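PDB 7CTP: protein Niban 2 from Homo sapiens, which may suppress apoptosis and may promote melanoma cell invasion in vitro, seen here as a large N-terminal piece that joins a PH domain to long helices. Local coordinates for residues I312-H317 / R528-E533; F40-H45 / S201-P206; H317-I322 / E537-Q542. All blocks are in the same frame, centred on the assembly; numbering follows the deposited sequence.

Interaction 1 (I312-H317 / R528-E533)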
loop_
_atom_site.group_PDB
_atom_site.type_symbol
_atom_site.label_atom_id
_atom_site.label_comp_id
_atom_site.label_asym_id
_atom_site.label_seq_id
_atom_site.Cartn_x
_atom_site.Cartn_y
_atom_site.Cartn_z
ATOM N N ILE A 312 7.882 1.474 -30.941
ATOM C CA ILE A 312 8.449 0.190 -30.524
ATOM C C ILE A 312 9.817 -0.021 -31.162
ATOM O O ILE A 312 10.773 -0.456 -30.506
ATOM C CB ILE A 312 7.485 -0.958 -30.871
ATOM C CG1 ILE A 312 6.188 -0.842 -30.063
ATOM C CG2 ILE A 312 8.157 -2.311 -30.620
ATOM C CD1 ILE A 312 5.086 -1.751 -30.571
ATOM N N THR A 313 9.924 0.280 -32.459
ATOM C CA THR A 313 11.192 0.142 -33.171
ATOM C C THR A 313 12.268 1.030 -32.563
ATOM O O THR A 313 13.416 0.605 -32.368
ATOM C CB THR A 313 10.981 0.488 -34.642
ATOM O OG1 THR A 313 10.120 -0.498 -35.223
ATOM C CG2 THR A 313 12.304 0.542 -35.381
ATOM N N SER A 314 11.910 2.277 -32.257
ATOM C CA SER A 314 12.875 3.203 -31.680
ATOM C C SER A 314 13.286 2.751 -30.285
ATOM O O SER A 314 14.469 2.809 -29.925
ATOM C CB SER A 314 12.289 4.615 -31.656
ATOM O OG SER A 314 12.896 5.418 -30.659
ATOM N N LYS A 315 12.319 2.278 -29.493
ATOM C CA LYS A 315 12.614 1.753 -28.161
ATOM C C LYS A 315 13.580 0.571 -28.244
ATOM O O LYS A 315 14.560 0.497 -27.489
ATOM C CB LYS A 315 11.308 1.362 -27.459
ATOM C CG LYS A 315 11.392 1.301 -25.925
ATOM C CD LYS A 315 10.005 1.154 -25.256
ATOM C CE LYS A 315 9.187 2.463 -25.253
ATOM N NZ LYS A 315 9.030 3.100 -23.885
ATOM N N GLU A 316 13.349 -0.338 -29.197
ATOM C CA GLU A 316 14.204 -1.516 -29.337
ATOM C C GLU A 316 15.605 -1.141 -29.813
ATOM O O GLU A 316 16.592 -1.768 -29.403
ATOM C CB GLU A 316 13.545 -2.523 -30.283
ATOM C CG GLU A 316 14.347 -3.802 -30.584
ATOM C CD GLU A 316 15.012 -4.428 -29.359
ATOM O OE1 GLU A 316 16.212 -4.770 -29.454
ATOM O OE2 GLU A 316 14.338 -4.599 -28.317
ATOM N N HIS A 317 15.722 -0.118 -30.663
ATOM C CA HIS A 317 17.046 0.326 -31.092
ATOM C C HIS A 317 17.832 0.903 -29.922
ATOM O O HIS A 317 19.017 0.599 -29.746
ATOM C CB HIS A 317 16.927 1.348 -32.221
ATOM C CG HIS A 317 18.245 1.827 -32.749
ATOM N ND1 HIS A 317 18.704 3.113 -32.555
ATOM C CD2 HIS A 317 19.201 1.192 -33.467
ATOM C CE1 HIS A 317 19.887 3.248 -33.129
ATOM N NE2 HIS A 317 20.211 2.098 -33.691
ATOM N N ARG A 528 8.403 11.882 -25.074
ATOM C CA ARG A 528 7.439 11.701 -23.989
ATOM C C ARG A 528 7.125 10.233 -23.748
ATOM O O ARG A 528 6.569 9.893 -22.697
ATOM C CB ARG A 528 6.128 12.441 -24.274
ATOM C CG ARG A 528 6.210 13.963 -24.256
ATOM C CD ARG A 528 6.769 14.517 -22.943
ATOM N NE ARG A 528 5.957 14.259 -21.748
ATOM C CZ ARG A 528 4.993 15.068 -21.301
ATOM N NH1 ARG A 528 4.688 16.176 -21.971
ATOM N NH2 ARG A 528 4.327 14.769 -20.183
ATOM N N PHE A 529 7.469 9.351 -24.689
ATOM C CA PHE A 529 7.097 7.945 -24.585
ATOM C C PHE A 529 8.281 7.025 -24.376
ATOM O O PHE A 529 8.074 5.848 -24.068
ATOM C CB PHE A 529 6.351 7.495 -25.845
ATOM C CG PHE A 529 5.335 8.484 -26.297
ATOM C CD1 PHE A 529 4.340 8.910 -25.428
ATOM C CD2 PHE A 529 5.409 9.039 -27.560
ATOM C CE1 PHE A 529 3.418 9.863 -25.827
ATOM C CE2 PHE A 529 4.479 9.991 -27.973
ATOM C CZ PHE A 529 3.487 10.402 -27.106
ATOM N N ILE A 530 9.495 7.532 -24.555
ATOM C CA ILE A 530 10.725 6.755 -24.448
ATOM C C ILE A 530 11.692 7.534 -23.576
ATOM O O ILE A 530 12.024 8.682 -23.888
ATOM C CB ILE A 530 11.356 6.477 -25.824
ATOM C CG1 ILE A 530 10.356 5.755 -26.736
ATOM C CG2 ILE A 530 12.660 5.687 -25.655
ATOM C CD1 ILE A 530 10.861 5.541 -28.144
ATOM N N LEU A 531 12.158 6.906 -22.490
ATOM C CA LEU A 531 13.152 7.498 -21.602
ATOM C C LEU A 531 14.373 6.591 -21.530
ATOM O O LEU A 531 14.233 5.373 -21.403
ATOM C CB LEU A 531 12.578 7.688 -20.192
ATOM C CG LEU A 531 11.514 8.775 -20.048
ATOM C CD1 LEU A 531 10.834 8.706 -18.682
ATOM C CD2 LEU A 531 12.148 10.134 -20.257
ATOM N N VAL A 532 15.565 7.190 -21.607
ATOM C CA VAL A 532 16.798 6.409 -21.470
ATOM C C VAL A 532 16.754 5.585 -20.194
ATOM O O VAL A 532 17.035 4.379 -20.188
ATOM C CB VAL A 532 18.030 7.328 -21.487
ATOM C CG1 VAL A 532 19.269 6.546 -21.067
ATOM C CG2 VAL A 532 18.232 7.939 -22.865
ATOM N N GLU A 533 16.377 6.224 -19.089
ATOM C CA GLU A 533 16.416 5.541 -17.803
ATOM C C GLU A 533 15.463 4.351 -17.765
ATOM O O GLU A 533 15.835 3.265 -17.306
ATOM C CB GLU A 533 16.091 6.520 -16.688
ATOM C CG GLU A 533 16.307 5.929 -15.327
ATOM C CD GLU A 533 17.763 5.865 -14.908
ATOM O OE1 GLU A 533 18.562 6.698 -15.386
ATOM O OE2 GLU A 533 18.095 4.984 -14.079
HETATM O O HOH W 1 11.284 3.985 -22.135
#

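Interaction 2 (F40-H45 / S201-P206)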
loop_
_atom_site.group_PDB
_atom_site.type_symbol
_atom_site.label_atom_id
_atom_site.label_comp_id
_atom_site.label_asym_id
_atom_site.label_seq_id
_atom_site.Cartn_x
_atom_site.Cartn_y
_atom_site.Cartn_z
ATOM N N PHE A 40 2.059 5.073 -22.732
ATOM C CA PHE A 40 2.456 4.208 -23.839
ATOM C C PHE A 40 2.403 2.734 -23.443
ATOM O O PHE A 40 1.913 1.891 -24.206
ATOM C CB PHE A 40 3.857 4.567 -24.326
ATOM C CG PHE A 40 4.381 3.606 -25.346
ATOM C CD1 PHE A 40 3.969 3.691 -26.664
ATOM C CD2 PHE A 40 5.249 2.586 -24.980
ATOM C CE1 PHE A 40 4.432 2.793 -27.607
ATOM C CE2 PHE A 40 5.714 1.684 -25.924
ATOM C CZ PHE A 40 5.307 1.796 -27.240
ATOM N N ASN A 41 2.927 2.394 -22.260
ATOM C CA ASN A 41 2.957 0.984 -21.862
ATOM C C ASN A 41 1.550 0.420 -21.710
ATOM O O ASN A 41 1.280 -0.728 -22.093
ATOM C CB ASN A 41 3.740 0.807 -20.561
ATOM C CG ASN A 41 5.228 1.060 -20.732
ATOM O OD1 ASN A 41 5.783 0.877 -21.818
ATOM N ND2 ASN A 41 5.882 1.470 -19.650
ATOM N N SER A 42 0.638 1.213 -21.149
ATOM C CA SER A 42 -0.730 0.750 -20.960
ATOM C C SER A 42 -1.418 0.596 -22.305
ATOM O O SER A 42 -2.086 -0.414 -22.565
ATOM C CB SER A 42 -1.502 1.715 -20.059
ATOM O OG SER A 42 -2.873 1.340 -19.946
ATOM N N MET A 43 -1.239 1.578 -23.190
ATOM C CA MET A 43 -1.868 1.484 -24.503
ATOM C C MET A 43 -1.285 0.343 -25.317
ATOM O O MET A 43 -2.012 -0.315 -26.072
ATOM C CB MET A 43 -1.731 2.802 -25.253
ATOM C CG MET A 43 -2.598 3.876 -24.668
ATOM S SD MET A 43 -2.525 5.357 -25.673
ATOM C CE MET A 43 -3.397 4.804 -27.155
ATOM N N ARG A 44 0.015 0.081 -25.178
ATOM C CA ARG A 44 0.591 -1.034 -25.919
ATOM C C ARG A 44 -0.027 -2.352 -25.470
ATOM O O ARG A 44 -0.347 -3.211 -26.303
ATOM C CB ARG A 44 2.107 -1.063 -25.767
ATOM C CG ARG A 44 2.778 -2.066 -26.700
ATOM C CD ARG A 44 4.279 -2.053 -26.529
ATOM N NE ARG A 44 4.931 -3.080 -27.333
ATOM C CZ ARG A 44 6.227 -3.363 -27.261
ATOM N NH1 ARG A 44 7.002 -2.694 -26.419
ATOM N NH2 ARG A 44 6.749 -4.311 -28.030
ATOM N N HIS A 45 -0.239 -2.511 -24.157
ATOM C CA HIS A 45 -0.862 -3.727 -23.642
ATOM C C HIS A 45 -2.272 -3.897 -24.194
ATOM O O HIS A 45 -2.652 -4.989 -24.632
ATOM C CB HIS A 45 -0.884 -3.704 -22.112
ATOM C CG HIS A 45 0.410 -4.112 -21.482
ATOM N ND1 HIS A 45 1.112 -5.230 -21.879
ATOM C CD2 HIS A 45 1.131 -3.549 -20.483
ATOM C CE1 HIS A 45 2.211 -5.338 -21.153
ATOM N NE2 HIS A 45 2.245 -4.331 -20.298
ATOM N N SER A 201 -5.036 0.886 -11.550
ATOM C CA SER A 201 -4.860 2.144 -12.260
ATOM C C SER A 201 -3.962 1.917 -13.468
ATOM O O SER A 201 -2.865 1.360 -13.349
ATOM C CB SER A 201 -4.256 3.205 -11.341
ATOM O OG SER A 201 -3.830 4.327 -12.092
ATOM N N LYS A 202 -4.438 2.325 -14.642
ATOM C CA LYS A 202 -3.696 2.017 -15.856
ATOM C C LYS A 202 -2.501 2.934 -16.035
ATOM O O LYS A 202 -1.432 2.487 -16.454
ATOM C CB LYS A 202 -4.615 2.109 -17.077
ATOM C CG LYS A 202 -5.850 1.229 -16.982
ATOM C CD LYS A 202 -6.676 1.294 -18.255
ATOM C CE LYS A 202 -7.468 0.005 -18.463
ATOM N NZ LYS A 202 -6.694 -1.046 -19.200
ATOM N N VAL A 203 -2.661 4.220 -15.731
ATOM C CA VAL A 203 -1.657 5.198 -16.133
ATOM C C VAL A 203 -1.195 6.020 -14.938
ATOM O O VAL A 203 0.006 6.095 -14.663
ATOM C CB VAL A 203 -2.198 6.116 -17.241
ATOM C CG1 VAL A 203 -1.151 7.144 -17.650
ATOM C CG2 VAL A 203 -2.624 5.274 -18.443
ATOM N N GLU A 204 -2.146 6.647 -14.232
ATOM C CA GLU A 204 -1.792 7.567 -13.149
ATOM C C GLU A 204 -1.007 6.867 -12.048
ATOM O O GLU A 204 -0.014 7.403 -11.537
ATOM C CB GLU A 204 -3.055 8.206 -12.577
ATOM C CG GLU A 204 -3.675 9.261 -13.474
ATOM C CD GLU A 204 -4.938 9.854 -12.873
ATOM O OE1 GLU A 204 -5.108 9.781 -11.633
ATOM O OE2 GLU A 204 -5.758 10.388 -13.647
ATOM N N GLY A 205 -1.457 5.681 -11.643
ATOM C CA GLY A 205 -0.804 4.925 -10.597
ATOM C C GLY A 205 0.644 4.593 -10.896
ATOM O O GLY A 205 1.553 4.974 -10.151
ATOM N N PRO A 206 0.888 3.861 -11.993
ATOM C CA PRO A 206 2.279 3.546 -12.358
ATOM C C PRO A 206 3.146 4.769 -12.604
ATOM O O PRO A 206 4.327 4.761 -12.246
ATOM C CB PRO A 206 2.121 2.703 -13.637
ATOM C CG PRO A 206 0.770 2.097 -13.513
ATOM C CD PRO A 206 -0.082 3.135 -12.836
HETATM O O HOH W 2 -3.541 -1.079 -19.490
#

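Interaction 3 (H317-I322 / E537-Q542)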
loop_
_atom_site.group_PDB
_atom_site.type_symbol
_atom_site.label_atom_id
_atom_site.label_comp_id
_atom_site.label_asym_id
_atom_site.label_seq_id
_atom_site.Cartn_x
_atom_site.Cartn_y
_atom_site.Cartn_z
ATOM N N HIS A 317 15.722 -0.118 -30.663
ATOM C CA HIS A 317 17.046 0.326 -31.092
ATOM C C HIS A 317 17.832 0.903 -29.922
ATOM O O HIS A 317 19.017 0.599 -29.746
ATOM C CB HIS A 317 16.927 1.348 -32.221
ATOM C CG HIS A 317 18.245 1.827 -32.749
ATOM N ND1 HIS A 317 18.704 3.113 -32.555
ATOM C CD2 HIS A 317 19.201 1.192 -33.467
ATOM C CE1 HIS A 317 19.887 3.248 -33.129
ATOM N NE2 HIS A 317 20.211 2.098 -33.691
ATOM N N LEU A 318 17.186 1.749 -29.113
ATOM C CA LEU A 318 17.833 2.258 -27.906
ATOM C C LEU A 318 18.243 1.116 -26.986
ATOM O O LEU A 318 19.368 1.090 -26.471
ATOM C CB LEU A 318 16.891 3.220 -27.182
ATOM C CG LEU A 318 17.294 3.761 -25.811
ATOM C CD1 LEU A 318 18.552 4.620 -25.905
ATOM C CD2 LEU A 318 16.122 4.550 -25.224
ATOM N N ALA A 319 17.339 0.162 -26.771
ATOM C CA ALA A 319 17.641 -0.953 -25.878
ATOM C C ALA A 319 18.855 -1.729 -26.368
ATOM O O ALA A 319 19.688 -2.165 -25.566
ATOM C CB ALA A 319 16.428 -1.874 -25.750
ATOM N N SER A 320 18.975 -1.900 -27.688
ATOM C CA SER A 320 20.088 -2.669 -28.235
ATOM C C SER A 320 21.418 -2.005 -27.922
ATOM O O SER A 320 22.403 -2.688 -27.620
ATOM C CB SER A 320 19.922 -2.840 -29.745
ATOM O OG SER A 320 20.188 -1.610 -30.407
ATOM N N LYS A 321 21.463 -0.669 -27.972
ATOM C CA LYS A 321 22.694 0.055 -27.674
ATOM C C LYS A 321 23.006 0.019 -26.183
ATOM O O LYS A 321 24.176 -0.036 -25.784
ATOM C CB LYS A 321 22.577 1.498 -28.151
ATOM C CG LYS A 321 22.344 1.639 -29.640
ATOM C CD LYS A 321 23.534 1.138 -30.447
ATOM C CE LYS A 321 23.362 1.499 -31.923
ATOM N NZ LYS A 321 23.717 0.362 -32.819
ATOM N N ILE A 322 21.972 0.075 -25.347
ATOM C CA ILE A 322 22.179 -0.030 -23.904
ATOM C C ILE A 322 22.652 -1.435 -23.532
ATOM O O ILE A 322 23.574 -1.602 -22.721
ATOM C CB ILE A 322 20.888 0.358 -23.163
ATOM C CG1 ILE A 322 20.579 1.842 -23.389
ATOM C CG2 ILE A 322 20.993 0.026 -21.677
ATOM C CD1 ILE A 322 19.205 2.254 -22.859
ATOM N N GLU A 537 16.380 0.460 -17.386
ATOM C CA GLU A 537 15.851 -0.375 -16.312
ATOM C C GLU A 537 15.141 -1.608 -16.861
ATOM O O GLU A 537 15.176 -2.676 -16.238
ATOM C CB GLU A 537 14.923 0.441 -15.412
ATOM C CG GLU A 537 15.662 1.525 -14.641
ATOM C CD GLU A 537 14.817 2.186 -13.574
ATOM O OE1 GLU A 537 13.661 1.755 -13.360
ATOM O OE2 GLU A 537 15.330 3.137 -12.939
ATOM N N GLU A 538 14.499 -1.490 -18.030
ATOM C CA GLU A 538 13.895 -2.664 -18.659
ATOM C C GLU A 538 14.965 -3.651 -19.117
ATOM O O GLU A 538 14.760 -4.870 -19.048
ATOM C CB GLU A 538 13.016 -2.251 -19.847
ATOM C CG GLU A 538 11.734 -1.516 -19.463
ATOM C CD GLU A 538 10.904 -1.104 -20.675
ATOM O OE1 GLU A 538 10.195 -0.072 -20.603
ATOM O OE2 GLU A 538 10.964 -1.813 -21.701
ATOM N N VAL A 539 16.104 -3.148 -19.600
ATOM C CA VAL A 539 17.212 -4.029 -19.971
ATOM C C VAL A 539 17.699 -4.804 -18.751
ATOM O O VAL A 539 17.907 -6.023 -18.802
ATOM C CB VAL A 539 18.350 -3.223 -20.621
ATOM C CG1 VAL A 539 19.647 -4.052 -20.665
ATOM C CG2 VAL A 539 17.951 -2.792 -22.030
ATOM N N VAL A 540 17.851 -4.110 -17.624
ATOM C CA VAL A 540 18.283 -4.770 -16.392
ATOM C C VAL A 540 17.242 -5.786 -15.933
ATOM O O VAL A 540 17.580 -6.897 -15.498
ATOM C CB VAL A 540 18.568 -3.726 -15.299
ATOM C CG1 VAL A 540 18.876 -4.421 -13.976
ATOM C CG2 VAL A 540 19.717 -2.832 -15.726
ATOM N N LEU A 541 15.960 -5.412 -16.002
ATOM C CA LEU A 541 14.891 -6.325 -15.607
ATOM C C LEU A 541 14.978 -7.635 -16.374
ATOM O O LEU A 541 14.732 -8.708 -15.813
ATOM C CB LEU A 541 13.520 -5.673 -15.825
ATOM C CG LEU A 541 12.256 -6.478 -15.491
ATOM C CD1 LEU A 541 11.179 -5.561 -14.939
ATOM C CD2 LEU A 541 11.715 -7.231 -16.707
ATOM N N GLN A 542 15.321 -7.566 -17.663
ATOM C CA GLN A 542 15.319 -8.776 -18.477
ATOM C C GLN A 542 16.437 -9.731 -18.070
ATOM O O GLN A 542 16.333 -10.936 -18.319
ATOM C CB GLN A 542 15.424 -8.420 -19.958
ATOM C CG GLN A 542 14.107 -7.930 -20.560
ATOM C CD GLN A 542 12.968 -8.912 -20.365
ATOM O OE1 GLN A 542 13.132 -10.118 -20.556
ATOM N NE2 GLN A 542 11.801 -8.399 -19.989
#

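Interaction 1 (I312-H317 / R528-E533)
K315 meets F529 at the backbone carbonyl, not at the phenyl ring. The ring carries R528 CB over one face, 4.0 Å above the plane and shifted toward the rim, and F529 packs on V303 and I304 of helix 260-337. The flat peptide group is approached at its oxygen: K315 NZ lies in the carbonyl plane, 2.9 Å from F529 O, with a C=O...N angle of 149°. Bends at chi3 (-75°) and chi4 (-110°) turn the lysine end onto this oxygen. Water 1 takes a second N-H of NZ, with K315 NZ 3.0 Å from its oxygen, and also accepts from the amide N of L531, the N-cap residue of helix 532-555. The end of this buried lysine thus has two acceptors, consistent with a charged amine. Alongside the lysine, I530 runs past in the opposite direction, I530 CG1 being 3.8 Å from K315 CE. The tip, I530 CD1, presses against S314 OG at 3.2 Å, a close approach that covers the hydroxyl, for which the model has no polar partner. The turn leading into helix 532-555 is pinned to helix 260-337, while helix 10-48 adds F40 against K315 and the loop residue I522 packs on I530.

Interaction 2 (F40-H45 / S201-P206)
S42 on helix 10-48 touches K202 and V203, in the turn that leads into helix 204-218, by van der Waals contact. S42 OG comes up to K202 CB at 3.4 Å, and S42 CB lies 3.7 Å from K202 O. On the apolar side, V203 CG2 reaches S42 CB at 4.1 Å; the same valine also packs on Y35 and L39 of helix 10-48. No direct hydrogen bond joins the two segments. The polar link is made by water 2, which hydrogen-bonds S42 OG at 2.6 Å and accepts from K202 NZ at 3.2 Å. Turned away from its own backbone N (chi1 175°), S42 OG reaches both K202 CB and this water. The charge of K202 is met by a salt bridge to E46, one helical turn beyond S42. Inside the turn, S201 OG accepts the amide hydrogen of G205 at 2.8 Å with an N-H...O angle of 154°, tying the loop to the first turn of helix 204-218. V203 holds the N-cap position of that helix. Direct contact at this surface is small, and water 2 and the K202-E46 salt bridge add polar links between the same helix and turn, consistent with a solvent-facing junction.

Interaction 3 (H317-I322 / E537-Q542)
V539 faces A319 and I322 where helix 532-555 packs on helix 260-337. Its CB is 4.3 Å from I322 CG2, already near the partner helix. At CB the chain forks. CG1, anti to the backbone N (chi1 165°), lies 4.4 Å from the same methyl, I322 CG2. V539 CG2, the other branch, does the closer touching, standing 4.2 Å from I322 CG2. It is 4.1 Å from A319 CB. A319 O lies 4.0 Å from V539 CG2, a packing contact of a methyl with a backbone carbonyl oxygen. I322 meets the valine at an oblique angle, by its CG2 branch. This is knobs-into-holes packing of two helices: V539 is the knob, in the hole made by A319, I322, R323 and I326. The small side chain of A319 is consistent with the 6.7 Å between A319 CA and V539 CA. T535, one turn earlier than V539, touches L318, A319 and I322. Within segment 317-322, S320 OG donates to H317 O at 2.6 Å, tilted 23° from the carbonyl plane; that oxygen also accepts from K321 N. On other faces of helix 532-555, V540 packs on L503 and L504 of helix 464-511, and E537 is bound by a salt bridge to R213 and a hydrogen bond to Q217 of helix 204-218.

In the fold
Interactions 1 and 3 are buried and hold the same two elements, helix 260-337 and helix 532-555 with the turn before it; their centres lie about 9 Å apart, and L318 CD2 packs on I530 CG2 at 3.7 Å between them. Interaction 2 is a surface contact of helix 10-48 with the turn before helix 204-218, its centre about 15 Å from that of interaction 1, which it touches through F40 and R44 against K315 and I312. Chemistry follows place: interaction 3 is apolar, interaction 1 adds one buried lysine bonded to a carbonyl and a water, and interaction 2 joins its partners through water beside a lysine paired with a glutamate.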